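Local coordinates for ABC-type transport auxiliary lipoprotein component domain-containing protein (Xanthomonas campestris pv. campestris, PDB 2IQI) that is of unknown function but is probably the lipoprotein accessory component of an ABC-type transport system, at residues A[73-76]-A[77-81]; A[107-110]-A[111-115]; A[164-167]-A[168-172]. All coordinates share one frame; numbering follows the deposited sequence.

Contact 1 of 3, residues A[73-76]-A[77-81]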
loop_
_atom_site.group_PDB
_atom_site.type_symbol
_atom_site.label_atom_id
_atom_site.label_comp_id
_atom_site.label_asym_id
_atom_site.label_seq_id
_atom_site.Cartn_x
_atom_site.Cartn_y
_atom_site.Cartn_z
ATOM N N LEU A 73 -1.931 -1.502 4.991
ATOM C CA LEU A 73 -0.840 -1.376 4.062
ATOM C C LEU A 73 0.460 -2.042 4.561
ATOM O O LEU A 73 1.111 -2.802 3.844
ATOM C CB LEU A 73 -0.626 0.072 3.640
ATOM C CG LEU A 73 0.410 0.064 2.510
ATOM C CD1 LEU A 73 -0.260 -0.029 1.150
ATOM C CD2 LEU A 73 1.360 1.264 2.628
ATOM N N GLU A 74 0.821 -1.770 5.799
ATOM C CA GLU A 74 1.892 -2.525 6.440
ATOM C C GLU A 74 1.663 -4.064 6.450
ATOM O O GLU A 74 2.574 -4.834 6.202
ATOM C CB GLU A 74 2.116 -1.976 7.831
ATOM C CG GLU A 74 3.432 -2.342 8.438
ATOM C CD GLU A 74 3.413 -2.224 9.957
ATOM O OE1 GLU A 74 2.656 -1.353 10.480
ATOM O OE2 GLU A 74 4.153 -3.013 10.623
ATOM N N ASP A 75 0.462 -4.530 6.706
ATOM C CA ASP A 75 0.261 -5.971 6.653
ATOM C C ASP A 75 0.237 -6.535 5.232
ATOM O O ASP A 75 0.621 -7.678 5.041
ATOM C CB ASP A 75 -1.008 -6.428 7.420
ATOM C CG ASP A 75 -0.907 -6.204 8.921
ATOM O OD1 ASP A 75 0.112 -5.607 9.362
ATOM O OD2 ASP A 75 -1.845 -6.619 9.661
ATOM N N SER A 76 -0.224 -5.775 4.244
ATOM C CA SER A 76 -0.313 -6.341 2.908
ATOM C C SER A 76 1.049 -6.565 2.375
ATOM O O SER A 76 1.320 -7.598 1.744
ATOM C CB SER A 76 -1.031 -5.396 1.955
ATOM O OG SER A 76 -2.379 -5.363 2.337
ATOM N N VAL A 77 1.889 -5.562 2.622
ATOM C CA VAL A 77 3.216 -5.489 2.058
ATOM C C VAL A 77 4.068 -6.641 2.596
ATOM O O VAL A 77 4.634 -7.430 1.811
ATOM C CB VAL A 77 3.862 -4.102 2.291
ATOM C CG1 VAL A 77 5.348 -4.164 2.055
ATOM C CG2 VAL A 77 3.247 -3.091 1.353
ATOM N N VAL A 78 4.110 -6.751 3.928
ATOM C CA VAL A 78 4.870 -7.778 4.613
ATOM C C VAL A 78 4.318 -9.163 4.293
ATOM O O VAL A 78 5.077 -10.066 3.977
ATOM C CB VAL A 78 4.839 -7.558 6.117
ATOM C CG1 VAL A 78 5.257 -8.824 6.825
ATOM C CG2 VAL A 78 5.744 -6.435 6.491
ATOM N N ARG A 79 3.003 -9.337 4.350
ATOM C CA ARG A 79 2.443 -10.614 3.941
ATOM C C ARG A 79 2.766 -10.940 2.512
ATOM O O ARG A 79 3.097 -12.080 2.235
ATOM C CB ARG A 79 0.951 -10.703 4.206
ATOM C CG ARG A 79 0.719 -10.505 5.684
ATOM C CD ARG A 79 -0.650 -10.776 6.221
ATOM N NE ARG A 79 -0.544 -10.430 7.636
ATOM C CZ ARG A 79 -1.529 -9.944 8.384
ATOM N NH1 ARG A 79 -2.723 -9.757 7.843
ATOM N NH2 ARG A 79 -1.296 -9.639 9.660
ATOM N N ALA A 80 2.715 -9.967 1.596
ATOM C CA ALA A 80 3.044 -10.296 0.191
ATOM C C ALA A 80 4.543 -10.659 -0.038
ATOM O O ALA A 80 4.854 -11.535 -0.847
ATOM C CB ALA A 80 2.569 -9.240 -0.743
ATOM N N PHE A 81 5.456 -10.032 0.707
ATOM C CA PHE A 81 6.846 -10.508 0.747
ATOM C C PHE A 81 6.938 -11.929 1.285
ATOM O O PHE A 81 7.640 -12.753 0.716
ATOM C CB PHE A 81 7.772 -9.564 1.540
ATOM C CG PHE A 81 8.100 -8.274 0.814
ATOM C CD1 PHE A 81 8.780 -8.296 -0.403
ATOM C CD2 PHE A 81 7.729 -7.046 1.345
ATOM C CE1 PHE A 81 9.072 -7.132 -1.068
ATOM C CE2 PHE A 81 8.023 -5.867 0.676
ATOM C CZ PHE A 81 8.690 -5.897 -0.515
#
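D75 and R79 sit one helical turn apart and run side by side, pointing the same way. OD2 of D75 lies 3.1 Å from NH2 of R79. This salt bridge is one of charge alone. The oxygen is well out of the guanidinium plane and no N-H points at it. CB of D75 lies over the centre of one guanidinium face, 3.7 Å above the plane. The carboxylate is turned 44° against the guanidinium. R79 gets there with CG anti to its own carbonyl carbon (chi1 -59°) and an extended chain from CG to NE.

Beneath this pair runs the regular i to i+4 hydrogen bonding of helix 69-82. N of R79 hydrogen-bonds to O of D75 at 3.0 Å. N of A80 bonds to O of S76 at 2.8 Å. N of V77 bonds to O of L73 at 3.1 Å, and CG of L73 stands 4.4 Å from CG2 of V77.

Partners outside the segment fix D75. Q67 NE2 hydrogen-bonds to OD2, and R92 makes a salt bridge with OD1. S76 OG hydrogen-bonds back to the carbonyl oxygen of M72. L73 and V77 pack on strand 101-110, while S76 and A80 meet helix 155-185.

With two arginines and an amide N-H around it, the D75 carboxylate is probably kept ionised. R79 would then add mainly electrostatic attraction, while Q67 and R92 hold the carboxylate.

Contact 2 of 3, residues A[107-110]-A[111-115]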
loop_
_atom_site.group_PDB
_atom_site.type_symbol
_atom_site.label_atom_id
_atom_site.label_comp_id
_atom_site.label_asym_id
_atom_site.label_seq_id
_atom_site.Cartn_x
_atom_site.Cartn_y
_atom_site.Cartn_z
ATOM N N VAL A 107 2.351 7.413 2.909
ATOM C CA VAL A 107 1.022 7.336 2.276
ATOM C C VAL A 107 0.423 8.740 2.099
ATOM O O VAL A 107 0.327 9.501 3.077
ATOM C CB VAL A 107 0.067 6.481 3.090
ATOM C CG1 VAL A 107 -1.312 6.496 2.470
ATOM C CG2 VAL A 107 0.590 5.057 3.177
ATOM N N ARG A 108 0.058 9.084 0.857
ATOM C CA ARG A 108 -0.346 10.457 0.513
ATOM C C ARG A 108 -1.854 10.587 0.405
ATOM O O ARG A 108 -2.437 11.556 0.881
ATOM C CB ARG A 108 0.296 10.896 -0.790
ATOM C CG ARG A 108 1.819 10.896 -0.771
ATOM C CD ARG A 108 2.291 11.220 -2.157
ATOM N NE ARG A 108 3.719 11.469 -2.273
ATOM C CZ ARG A 108 4.332 11.784 -3.428
ATOM N NH1 ARG A 108 3.620 11.874 -4.558
ATOM N NH2 ARG A 108 5.657 12.037 -3.463
ATOM N N ARG A 109 -2.473 9.599 -0.236
ATOM C CA ARG A 109 -3.911 9.540 -0.381
ATOM C C ARG A 109 -4.376 8.127 -0.137
ATOM O O ARG A 109 -3.751 7.164 -0.619
ATOM C CB ARG A 109 -4.337 10.067 -1.755
ATOM C CG ARG A 109 -4.177 11.615 -1.834
ATOM C CD ARG A 109 -4.887 12.175 -2.978
ATOM N NE ARG A 109 -4.423 11.559 -4.214
ATOM C CZ ARG A 109 -5.234 11.175 -5.196
ATOM N NH1 ARG A 109 -6.558 11.331 -5.079
ATOM N NH2 ARG A 109 -4.740 10.624 -6.286
ATOM N N PHE A 110 -5.421 8.008 0.683
ATOM C CA PHE A 110 -6.143 6.754 0.903
ATOM C C PHE A 110 -7.655 7.103 0.964
ATOM O O PHE A 110 -8.227 7.384 2.042
ATOM C CB PHE A 110 -5.673 6.095 2.192
ATOM C CG PHE A 110 -5.866 4.616 2.211
ATOM C CD1 PHE A 110 -7.102 4.069 2.511
ATOM C CD2 PHE A 110 -4.810 3.762 1.920
ATOM C CE1 PHE A 110 -7.277 2.703 2.507
ATOM C CE2 PHE A 110 -4.971 2.405 1.931
ATOM C CZ PHE A 110 -6.209 1.874 2.210
ATOM N N GLU A 111 -8.305 7.131 -0.195
ATOM C CA GLU A 111 -9.608 7.770 -0.249
ATOM C C GLU A 111 -10.504 7.255 -1.359
ATOM O O GLU A 111 -10.037 6.799 -2.399
ATOM C CB GLU A 111 -9.438 9.284 -0.372
ATOM C CG GLU A 111 -8.738 9.702 -1.674
ATOM C CD GLU A 111 -8.344 11.177 -1.705
ATOM O OE1 GLU A 111 -8.926 11.925 -2.517
ATOM O OE2 GLU A 111 -7.466 11.599 -0.912
ATOM N N SER A 112 -11.804 7.326 -1.115
ATOM C CA SER A 112 -12.788 7.164 -2.169
ATOM C C SER A 112 -12.924 8.481 -2.915
ATOM O O SER A 112 -13.365 9.462 -2.352
ATOM C CB SER A 112 -14.106 6.778 -1.561
ATOM O OG SER A 112 -14.996 6.451 -2.572
ATOM N N ASP A 113 -12.499 8.512 -4.172
ATOM C CA ASP A 113 -12.374 9.774 -4.919
ATOM C C ASP A 113 -13.383 9.836 -6.045
ATOM O O ASP A 113 -13.365 8.998 -6.957
ATOM C CB ASP A 113 -10.952 9.921 -5.452
ATOM C CG ASP A 113 -10.701 11.244 -6.210
ATOM O OD1 ASP A 113 -11.449 12.247 -6.047
ATOM O OD2 ASP A 113 -9.692 11.269 -6.973
ATOM N N TYR A 114 -14.280 10.816 -5.962
ATOM C CA TYR A 114 -15.350 10.935 -6.959
ATOM C C TYR A 114 -14.819 11.483 -8.262
ATOM O O TYR A 114 -15.336 11.156 -9.319
ATOM C CB TYR A 114 -16.535 11.768 -6.460
ATOM C CG TYR A 114 -17.580 10.972 -5.730
ATOM C CD1 TYR A 114 -18.733 10.512 -6.395
ATOM C CD2 TYR A 114 -17.425 10.675 -4.375
ATOM C CE1 TYR A 114 -19.709 9.776 -5.705
ATOM C CE2 TYR A 114 -18.367 9.957 -3.682
ATOM C CZ TYR A 114 -19.504 9.499 -4.337
ATOM O OH TYR A 114 -20.424 8.780 -3.609
ATOM N N ALA A 115 -13.773 12.302 -8.153
ATOM C CA ALA A 115 -13.083 12.932 -9.295
ATOM C C ALA A 115 -14.063 13.529 -10.363
ATOM O O ALA A 115 -13.976 13.220 -11.564
ATOM C CB ALA A 115 -12.049 11.938 -9.911
HETATM O O HOH W 1 -6.858 10.426 1.290
#
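R109 and E111 meet because of a bend in R109 and the first torsion of E111. The R109 chain turns at chi3 (-57°), which folds its guanidinium toward the residues that follow. E111 carries CG between its backbone N and carbonyl carbon (chi1 63°) and is extended beyond it. Its carboxylate thus swings back over the aliphatic part of R109. OE2 of E111 lies 3.4 Å from CD of R109 and is close to CG and CB as well. OE1 of E111 makes the salt bridge, 3.5 Å from NH1 of R109. The two flat groups stand nearly perpendicular, 81° apart.

D113 joins from further along. Its OD2 lies at the edge of the R109 guanidinium and in its plane, 3.7 Å from NH1, a long salt bridge. R109, E111 and D113 thus form a small network in which one nitrogen faces two carboxylates. The other oxygen, OD1 of D113, accepts from N of A115 at 3.1 Å, which makes an Asx turn. That donor comes from above the carboxylate plane.

A water links the corner to the strand. It accepts from N of F110 at 2.9 Å and donates to OE2 of E111 at 2.6 Å.

Stronger partners lie outside. R51 makes a salt bridge with OE1 of E111, and E125 with NE of R109. R108 and R109 both face E125, a classic beta bulge.

The chain turns a corner at E111, where strand 101-110 gives way to strand 112-113. Both pair antiparallel with strand 121-132, and 112-113 also runs parallel to 49-51. The F110 ring meets that of F162 on helix 155-185.

Contact 3 of 3, residues A[164-167]-A[168-172]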
loop_
_atom_site.group_PDB
_atom_site.type_symbol
_atom_site.label_atom_id
_atom_site.label_comp_id
_atom_site.label_asym_id
_atom_site.label_seq_id
_atom_site.Cartn_x
_atom_site.Cartn_y
_atom_site.Cartn_z
ATOM N N GLN A 164 -9.134 -4.136 -4.434
ATOM C CA GLN A 164 -8.498 -4.150 -5.722
ATOM C C GLN A 164 -7.284 -3.173 -5.760
ATOM O O GLN A 164 -6.199 -3.559 -6.259
ATOM C CB GLN A 164 -9.514 -3.815 -6.801
ATOM C CG GLN A 164 -10.544 -4.894 -7.168
ATOM C CD GLN A 164 -11.810 -4.274 -7.801
ATOM O OE1 GLN A 164 -12.929 -4.616 -7.440
ATOM N NE2 GLN A 164 -11.625 -3.331 -8.709
ATOM N N ALA A 165 -7.442 -1.954 -5.214
ATOM C CA ALA A 165 -6.363 -0.961 -5.199
ATOM C C ALA A 165 -5.217 -1.387 -4.279
ATOM O O ALA A 165 -4.019 -1.210 -4.605
ATOM C CB ALA A 165 -6.873 0.389 -4.784
ATOM N N LEU A 166 -5.583 -1.948 -3.129
ATOM C CA LEU A 166 -4.608 -2.453 -2.210
ATOM C C LEU A 166 -3.819 -3.526 -2.861
ATOM O O LEU A 166 -2.598 -3.522 -2.732
ATOM C CB LEU A 166 -5.259 -3.060 -0.976
ATOM C CG LEU A 166 -5.183 -2.152 0.229
ATOM C CD1 LEU A 166 -6.361 -2.433 1.172
ATOM C CD2 LEU A 166 -3.828 -2.323 0.871
ATOM N N THR A 167 -4.507 -4.463 -3.527
ATOM C CA THR A 167 -3.839 -5.626 -4.097
ATOM C C THR A 167 -2.879 -5.147 -5.186
ATOM O O THR A 167 -1.697 -5.525 -5.183
ATOM C CB THR A 167 -4.840 -6.668 -4.616
ATOM O OG1 THR A 167 -5.615 -7.151 -3.521
ATOM C CG2 THR A 167 -4.140 -7.864 -5.290
ATOM N N GLN A 168 -3.361 -4.269 -6.067
ATOM C CA GLN A 168 -2.521 -3.741 -7.149
ATOM C C GLN A 168 -1.303 -2.916 -6.673
ATOM O O GLN A 168 -0.209 -3.150 -7.178
ATOM C CB GLN A 168 -3.345 -3.001 -8.200
ATOM C CG GLN A 168 -2.517 -2.386 -9.284
ATOM C CD GLN A 168 -3.322 -1.551 -10.291
ATOM O OE1 GLN A 168 -4.519 -1.744 -10.468
ATOM N NE2 GLN A 168 -2.641 -0.635 -10.971
ATOM N N VAL A 169 -1.458 -1.996 -5.707
ATOM C CA VAL A 169 -0.299 -1.195 -5.252
ATOM C C VAL A 169 0.729 -2.064 -4.544
ATOM O O VAL A 169 1.922 -1.868 -4.754
ATOM C CB VAL A 169 -0.662 0.137 -4.438
ATOM C CG1 VAL A 169 -0.971 -0.105 -2.970
ATOM C CG2 VAL A 169 0.442 1.166 -4.562
ATOM N N THR A 170 0.267 -3.026 -3.730
ATOM C CA THR A 170 1.149 -3.923 -2.990
ATOM C C THR A 170 1.947 -4.741 -4.010
ATOM O O THR A 170 3.131 -4.973 -3.823
ATOM C CB THR A 170 0.350 -4.885 -2.061
ATOM O OG1 THR A 170 -0.411 -4.127 -1.120
ATOM C CG2 THR A 170 1.243 -5.834 -1.300
ATOM N N THR A 171 1.298 -5.165 -5.097
ATOM C CA THR A 171 1.975 -5.973 -6.126
ATOM C C THR A 171 3.085 -5.135 -6.785
ATOM O O THR A 171 4.168 -5.641 -7.147
ATOM C CB THR A 171 0.978 -6.486 -7.192
ATOM O OG1 THR A 171 0.021 -7.342 -6.570
ATOM C CG2 THR A 171 1.668 -7.274 -8.203
ATOM N N GLU A 172 2.812 -3.851 -6.957
ATOM C CA GLU A 172 3.782 -2.993 -7.596
ATOM C C GLU A 172 4.930 -2.713 -6.623
ATOM O O GLU A 172 6.063 -2.519 -7.041
ATOM C CB GLU A 172 3.115 -1.706 -8.111
ATOM C CG GLU A 172 2.269 -1.884 -9.382
ATOM C CD GLU A 172 1.447 -0.606 -9.810
ATOM O OE1 GLU A 172 1.824 0.578 -9.490
ATOM O OE2 GLU A 172 0.406 -0.809 -10.511
#
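T170 and T171 each turn a hydroxyl back along the helix onto the carbonyl four residues earlier. OG1 of T170 donates a hydrogen bond to O of L166 at 2.8 Å. OG1 of T171 does so to O of T167 at 2.9 Å. In both threonines OG1 is anti to the carbonyl carbon and beside the backbone N (chi1 -60° in T170), which aims it at that oxygen.

Each of these oxygens also takes the regular backbone bond. N of T170 reaches O of L166 at 3.1 Å, and N of T171 reaches O of T167 at 3.0 Å. Each acceptor thus takes two hydrogen bonds, with hydroxyl and amide on opposite faces of its plane. The T171 hydroxyl sits above its carbonyl plane, 39° out of it. In this way a buried polar group on T170 is satisfied within its own helix. The T167 hydroxyl likewise hydrogen-bonds to O of E163, four residues back.

Q168 points another way. Its chain is extended, and NE2 hydrogen-bonds to OE2 of E172 at 3.1 Å. The acceptor lies close to the Q168 amide plane, and the N-H meets the oxygen nearly end-on. OE1 of Q168 hydrogen-bonds to R148, so both ends of the amide are fixed.

The segment belongs to the long helix 155-185, which packs against the sheet. V169 packs on F144 of strand 137-149 and L126 of strand 121-132, and A165 on I124 of the latter. L166, which also touches I124, meets M72 and S76 of helix 69-82. T170 meets S76 and A80, while T171 touches V19 in a loop.

How the contacts relate
Contacts 1 and 3 are stretches of the two helices, 69-82 and 155-185, and their centres are about 10 Å apart. They meet directly: S76 CB lies 3.4 Å from T170 OG1, and A80 packs on T170, where the side chains are small. Contact 1 is the more buried, yet it bears an ion pair on its more exposed side. Contact 3 is partly buried and uses threonine hydroxyls, and an amide that donates to a carboxylate. Contact 2 lies further from the chain centre, on the sheet, and relies on charge and one water. It touches contact 1 through L73 and V107, but not contact 3.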